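Local coordinates for phosphatidylethanolamine-binding protein, putative (PDB 2R77) that probably binds phosphatidylethanolamine and may regulate protein kinase signalling, at residues D28-V34 with R146-I150; D92-P96 with K172-V177. One frame throughout, in Å; residues are numbered along the deposited sequence.

Interaction 1. Residues D28-V34 with R146-I150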
loop_
_atom_site.group_PDB
_atom_site.type_symbol
_atom_site.label_atom_id
_atom_site.label_comp_id
_atom_site.label_asym_id
_atom_site.label_seq_id
_atom_site.Cartn_x
_atom_site.Cartn_y
_atom_site.Cartn_z
ATOM N N ASP A 28 -9.716 -8.657 -9.328
ATOM C CA ASP A 28 -9.714 -8.893 -7.883
ATOM C C ASP A 28 -10.538 -7.852 -7.122
ATOM O O ASP A 28 -10.409 -7.745 -5.909
ATOM C CB ASP A 28 -8.288 -8.921 -7.321
ATOM C CG ASP A 28 -7.527 -10.165 -7.713
ATOM O OD1 ASP A 28 -8.182 -11.210 -7.948
ATOM O OD2 ASP A 28 -6.279 -10.107 -7.744
ATOM N N ARG A 29 -11.361 -7.097 -7.851
ATOM C CA ARG A 29 -12.220 -6.021 -7.301
ATOM C C ARG A 29 -11.483 -4.882 -6.561
ATOM O O ARG A 29 -12.054 -4.159 -5.714
ATOM C CB ARG A 29 -13.371 -6.601 -6.490
ATOM C CG ARG A 29 -14.304 -7.430 -7.361
ATOM C CD ARG A 29 -15.445 -7.994 -6.560
ATOM N NE ARG A 29 -16.313 -6.954 -6.002
ATOM C CZ ARG A 29 -17.204 -6.245 -6.696
ATOM N NH1 ARG A 29 -17.948 -5.337 -6.081
ATOM N NH2 ARG A 29 -17.374 -6.440 -7.992
ATOM N N ILE A 30 -10.208 -4.720 -6.917
ATOM C CA ILE A 30 -9.440 -3.549 -6.492
ATOM C C ILE A 30 -10.176 -2.267 -6.870
ATOM O O ILE A 30 -10.218 -1.324 -6.086
ATOM C CB ILE A 30 -8.037 -3.553 -7.070
ATOM C CG1 ILE A 30 -7.320 -4.893 -6.753
ATOM C CG2 ILE A 30 -7.275 -2.314 -6.575
ATOM C CD1 ILE A 30 -7.397 -5.346 -5.254
ATOM N N ILE A 31 -10.743 -2.246 -8.076
ATOM C CA ILE A 31 -11.868 -1.345 -8.374
ATOM C C ILE A 31 -13.110 -2.222 -8.250
ATOM O O ILE A 31 -13.181 -3.233 -8.949
ATOM C CB ILE A 31 -11.815 -0.797 -9.822
ATOM C CG1 ILE A 31 -10.531 0.004 -10.058
ATOM C CG2 ILE A 31 -13.072 0.047 -10.138
ATOM C CD1 ILE A 31 -10.213 0.153 -11.551
ATOM N N PRO A 32 -14.098 -1.824 -7.405
ATOM C CA PRO A 32 -14.234 -0.560 -6.668
ATOM C C PRO A 32 -13.822 -0.578 -5.203
ATOM O O PRO A 32 -14.066 0.407 -4.522
ATOM C CB PRO A 32 -15.743 -0.330 -6.682
ATOM C CG PRO A 32 -16.306 -1.735 -6.570
ATOM C CD PRO A 32 -15.294 -2.680 -7.224
ATOM N N HIS A 33 -13.267 -1.692 -4.722
ATOM C CA HIS A 33 -13.027 -1.831 -3.284
ATOM C C HIS A 33 -11.992 -0.860 -2.739
ATOM O O HIS A 33 -12.192 -0.272 -1.667
ATOM C CB HIS A 33 -12.646 -3.243 -2.886
ATOM C CG HIS A 33 -12.674 -3.459 -1.406
ATOM N ND1 HIS A 33 -13.836 -3.388 -0.668
ATOM C CD2 HIS A 33 -11.680 -3.713 -0.526
ATOM C CE1 HIS A 33 -13.554 -3.591 0.612
ATOM N NE2 HIS A 33 -12.253 -3.797 0.721
ATOM N N VAL A 34 -10.895 -0.700 -3.477
ATOM C CA VAL A 34 -9.771 0.111 -3.042
ATOM C C VAL A 34 -9.785 1.443 -3.789
ATOM O O VAL A 34 -9.711 2.506 -3.162
ATOM C CB VAL A 34 -8.429 -0.619 -3.270
ATOM C CG1 VAL A 34 -7.270 0.292 -2.887
ATOM C CG2 VAL A 34 -8.386 -1.948 -2.479
ATOM N N ARG A 146 -6.453 -8.561 0.484
ATOM C CA ARG A 146 -5.794 -8.015 -0.704
ATOM C C ARG A 146 -4.761 -6.981 -0.254
ATOM O O ARG A 146 -4.953 -5.766 -0.434
ATOM C CB ARG A 146 -6.838 -7.414 -1.653
ATOM C CG ARG A 146 -7.734 -8.514 -2.268
ATOM C CD ARG A 146 -8.999 -7.945 -2.864
ATOM N NE ARG A 146 -9.979 -7.564 -1.846
ATOM C CZ ARG A 146 -11.220 -7.158 -2.109
ATOM N NH1 ARG A 146 -11.658 -7.074 -3.377
ATOM N NH2 ARG A 146 -12.030 -6.828 -1.108
ATOM N N ILE A 147 -3.687 -7.490 0.338
ATOM C CA ILE A 147 -2.619 -6.637 0.886
ATOM C C ILE A 147 -2.057 -5.773 -0.253
ATOM O O ILE A 147 -1.581 -6.285 -1.266
ATOM C CB ILE A 147 -1.499 -7.494 1.579
ATOM C CG1 ILE A 147 -2.085 -8.273 2.780
ATOM C CG2 ILE A 147 -0.353 -6.606 2.064
ATOM C CD1 ILE A 147 -2.855 -7.406 3.777
ATOM N N SER A 148 -2.128 -4.458 -0.050
ATOM C CA SER A 148 -1.972 -3.469 -1.114
ATOM C C SER A 148 -0.797 -2.523 -0.915
ATOM O O SER A 148 -0.558 -2.067 0.201
ATOM C CB SER A 148 -3.270 -2.669 -1.209
ATOM O OG SER A 148 -4.292 -3.474 -1.786
ATOM N N PHE A 149 -0.065 -2.236 -2.006
ATOM C CA PHE A 149 1.010 -1.252 -1.972
ATOM C C PHE A 149 0.602 -0.143 -2.927
ATOM O O PHE A 149 0.424 -0.388 -4.128
ATOM C CB PHE A 149 2.345 -1.880 -2.407
ATOM C CG PHE A 149 2.880 -2.898 -1.418
ATOM C CD1 PHE A 149 3.787 -2.517 -0.435
ATOM C CD2 PHE A 149 2.446 -4.222 -1.464
ATOM C CE1 PHE A 149 4.300 -3.450 0.462
ATOM C CE2 PHE A 149 2.945 -5.166 -0.535
ATOM C CZ PHE A 149 3.863 -4.767 0.427
ATOM N N ILE A 150 0.367 1.036 -2.375
ATOM C CA ILE A 150 -0.146 2.170 -3.138
ATOM C C ILE A 150 0.918 3.251 -3.129
ATOM O O ILE A 150 1.402 3.637 -2.061
ATOM C CB ILE A 150 -1.458 2.699 -2.544
ATOM C CG1 ILE A 150 -2.518 1.571 -2.482
ATOM C CG2 ILE A 150 -1.991 3.901 -3.348
ATOM C CD1 ILE A 150 -3.740 1.924 -1.654
#
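Arg146, which closes the Gly-x-His-Arg signature of the PEBP family, lays its guanidinium flat on the imidazole of His33, an offset stack that ties the short helix 30-33 to the start of strand 148-155 in the five-stranded sheet. The two planes are only 15° apart and their centres 4.3 Å; NH2 of Arg146 does the touching, 3.2 Å from CD2 of His33, toward the rim of the ring. A bend at chi3 (-75°) in an otherwise stretched Arg146 side chain turns the guanidinium toward the ring. His33 sends its ring toward the strand with CG anti to the backbone N (chi1 -168°), and a probable hydrogen bond from its NE2 to Pro93 O would help fix the rotation of the imidazole.

Arginine suits this buried place because its flat head can stack and bond at once. NH1 donates to Asp28 O at 2.9 Å, with that oxygen lying almost in the guanidinium plane; NH2 forms a salt bridge with Asp94. The carbonyl of Asp28, just after helix 22-27, thus receives a charged donor.

Beside the polar group, the contact is aliphatic. CD1 of Ile30 packs against the methylene CD of Arg146 at 3.9 Å. Farther along the strand, the side chains of Val34 and Ile150 run antiparallel, side by side, CG1 of Val34 meeting CD1 of Ile150 at 4.1 Å.

Interaction 2. Residues D92-P96 with K172-V177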
loop_
_atom_site.group_PDB
_atom_site.type_symbol
_atom_site.label_atom_id
_atom_site.label_comp_id
_atom_site.label_asym_id
_atom_site.label_seq_id
_atom_site.Cartn_x
_atom_site.Cartn_y
_atom_site.Cartn_z
ATOM N N ASP A 92 -4.065 -3.048 4.381
ATOM C CA ASP A 92 -4.981 -4.191 4.273
ATOM C C ASP A 92 -6.404 -3.632 4.118
ATOM O O ASP A 92 -6.948 -3.093 5.048
ATOM C CB ASP A 92 -4.893 -5.039 5.555
ATOM C CG ASP A 92 -5.814 -6.244 5.511
ATOM O OD1 ASP A 92 -6.563 -6.414 4.505
ATOM O OD2 ASP A 92 -5.781 -7.012 6.492
ATOM N N PRO A 93 -6.993 -3.745 2.923
ATOM C CA PRO A 93 -8.337 -3.159 2.727
ATOM C C PRO A 93 -9.446 -4.136 3.160
ATOM O O PRO A 93 -10.645 -3.847 2.948
ATOM C CB PRO A 93 -8.388 -2.945 1.213
ATOM C CG PRO A 93 -7.651 -4.141 0.705
ATOM C CD PRO A 93 -6.500 -4.381 1.689
ATOM N N ASP A 94 -9.045 -5.263 3.763
ATOM C CA ASP A 94 -9.982 -6.351 4.101
ATOM C C ASP A 94 -10.017 -6.621 5.597
ATOM O O ASP A 94 -9.998 -7.775 6.071
ATOM C CB ASP A 94 -9.664 -7.594 3.268
ATOM C CG ASP A 94 -9.973 -7.390 1.795
ATOM O OD1 ASP A 94 -11.110 -6.935 1.485
ATOM O OD2 ASP A 94 -9.112 -7.698 0.937
ATOM N N TYR A 95 -10.104 -5.525 6.344
ATOM C CA TYR A 95 -10.057 -5.617 7.805
ATOM C C TYR A 95 -11.439 -5.301 8.392
ATOM O O TYR A 95 -11.976 -4.225 8.148
ATOM C CB TYR A 95 -9.020 -4.649 8.356
ATOM C CG TYR A 95 -9.052 -4.589 9.850
ATOM C CD1 TYR A 95 -8.513 -5.621 10.610
ATOM C CD2 TYR A 95 -9.646 -3.517 10.501
ATOM C CE1 TYR A 95 -8.544 -5.584 12.018
ATOM C CE2 TYR A 95 -9.708 -3.468 11.895
ATOM C CZ TYR A 95 -9.138 -4.516 12.651
ATOM O OH TYR A 95 -9.173 -4.495 14.046
ATOM N N PRO A 96 -11.987 -6.210 9.227
ATOM C CA PRO A 96 -11.403 -7.452 9.741
ATOM C C PRO A 96 -11.408 -8.657 8.792
ATOM O O PRO A 96 -10.609 -9.604 8.987
ATOM C CB PRO A 96 -12.292 -7.780 10.946
ATOM C CG PRO A 96 -13.616 -7.236 10.605
ATOM C CD PRO A 96 -13.342 -5.978 9.767
ATOM N N LYS A 172 -3.601 -4.721 15.883
ATOM C CA LYS A 172 -4.600 -5.148 14.915
ATOM C C LYS A 172 -5.381 -6.346 15.462
ATOM O O LYS A 172 -4.771 -7.337 15.896
ATOM C CB LYS A 172 -3.901 -5.495 13.588
ATOM C CG LYS A 172 -4.846 -5.673 12.380
ATOM C CD LYS A 172 -4.068 -5.936 11.115
ATOM C CE LYS A 172 -5.008 -6.178 9.942
ATOM N NZ LYS A 172 -4.260 -6.451 8.671
ATOM N N TYR A 173 -6.717 -6.243 15.400
ATOM C CA TYR A 173 -7.672 -7.248 15.929
ATOM C C TYR A 173 -7.824 -7.276 17.450
ATOM O O TYR A 173 -8.920 -7.558 17.954
ATOM C CB TYR A 173 -7.366 -8.673 15.440
ATOM C CG TYR A 173 -7.616 -8.910 13.955
ATOM C CD1 TYR A 173 -8.921 -9.103 13.451
ATOM C CD2 TYR A 173 -6.556 -8.919 13.052
ATOM C CE1 TYR A 173 -9.134 -9.324 12.083
ATOM C CE2 TYR A 173 -6.760 -9.155 11.706
ATOM C CZ TYR A 173 -8.044 -9.343 11.222
ATOM O OH TYR A 173 -8.204 -9.563 9.876
ATOM N N ILE A 174 -6.743 -7.003 18.173
ATOM C CA ILE A 174 -6.779 -7.109 19.642
ATOM C C ILE A 174 -7.575 -5.975 20.266
ATOM O O ILE A 174 -8.392 -6.198 21.178
ATOM C CB ILE A 174 -5.363 -7.233 20.233
ATOM C CG1 ILE A 174 -4.711 -8.514 19.711
ATOM C CG2 ILE A 174 -5.422 -7.262 21.773
ATOM C CD1 ILE A 174 -5.505 -9.807 20.034
ATOM N N THR A 175 -7.341 -4.778 19.741
ATOM C CA THR A 175 -8.018 -3.560 20.166
ATOM C C THR A 175 -8.973 -3.091 19.073
ATOM O O THR A 175 -8.661 -3.181 17.882
ATOM C CB THR A 175 -7.003 -2.450 20.486
ATOM O OG1 THR A 175 -6.224 -2.826 21.634
ATOM C CG2 THR A 175 -7.712 -1.130 20.796
ATOM N N ARG A 176 -10.137 -2.597 19.493
ATOM C CA ARG A 176 -11.139 -2.081 18.577
ATOM C C ARG A 176 -10.626 -0.809 17.890
ATOM O O ARG A 176 -10.193 0.128 18.558
ATOM C CB ARG A 176 -12.462 -1.824 19.323
ATOM N N VAL A 177 -10.623 -0.797 16.558
ATOM C CA VAL A 177 -10.226 0.402 15.813
ATOM C C VAL A 177 -11.369 1.423 15.855
ATOM O O VAL A 177 -12.525 1.072 15.626
ATOM C CB VAL A 177 -9.826 0.070 14.357
ATOM C CG1 VAL A 177 -9.606 1.345 13.532
ATOM C CG2 VAL A 177 -8.580 -0.795 14.350
HETATM O O HOH W 1 -11.246 -3.259 15.217
HETATM O O HOH W 2 -7.316 -3.513 15.766
#
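Tyr95 lies in the Asp-Pro-Asp-x-Pro signature of the PEBP family, at the end of strand 84-95, and its ring reaches among three side chains of the loop 172-177. Its CG stands anti to the backbone N (chi1 173°), which sets the ring beside the carbonyl carbon and lets it run out toward the loop. From one side of the ring plane, CE of Lys172 meets CD1 at 3.6 Å, Lys172 CG rests against CE1, and CG2 of Val177 packs on CE2. Tyr173 lies across the plane: the same CE1 sits over the centre of its ring, a T-shaped (edge-to-face) pair with centroids 4.9 Å apart and planes at 67°. At the tip, OH takes a hydrogen bond from one water, which accepts from Val177 N, and gives one to a second, which donates to Thr175 O. A tyrosine suits this place because its ring fills an apolar niche while its hydroxyl reaches waters that join it to the loop backbone.

Lys172, fully extended, lays its methylenes along the ring, while NZ makes a salt bridge with Asp92 OD2 at 2.7 Å, on the anti lone pair of that oxygen. The other oxygen, OD1, accepts from Asp94 N in an Asx turn, which helps hold the carboxylate where the chain turns its corner. Tyr173 OH donates to Pro96 O at 2.6 Å, close to the plane of its own ring, and Pro96, joined to Tyr95 by a cis peptide bond, sets its CB against CE1 of Tyr173.

Asp92, His108 and His145 probably line the anion-binding pocket, as in relatives. NZ of Lys172 is held by Asp92, His108 and Pro136 O, and Asp92 OD2 is shared with His145, a network that probably fixes the carboxylate's position.

In the fold
Interactions 1 and 2 meet at Pro93 and Asp94, which His33 and Arg146 of interaction 1 both reach, so the two contacts share the corner of residues 92-96 although their centres lie about 16 Å apart. Both draw on neighbouring strands of one sheet, 148-155 and 84-95. Interaction 1 is buried, its centre about 9 Å from the chain centre, and across it a guanidinium-imidazole stack is joined by one N-H...O bond and aliphatic packing. Interaction 2, about 16 Å out and partly buried, holds a loop without regular structure; there a salt bridge, an edge-to-face tyrosine pair and bridging waters share the work.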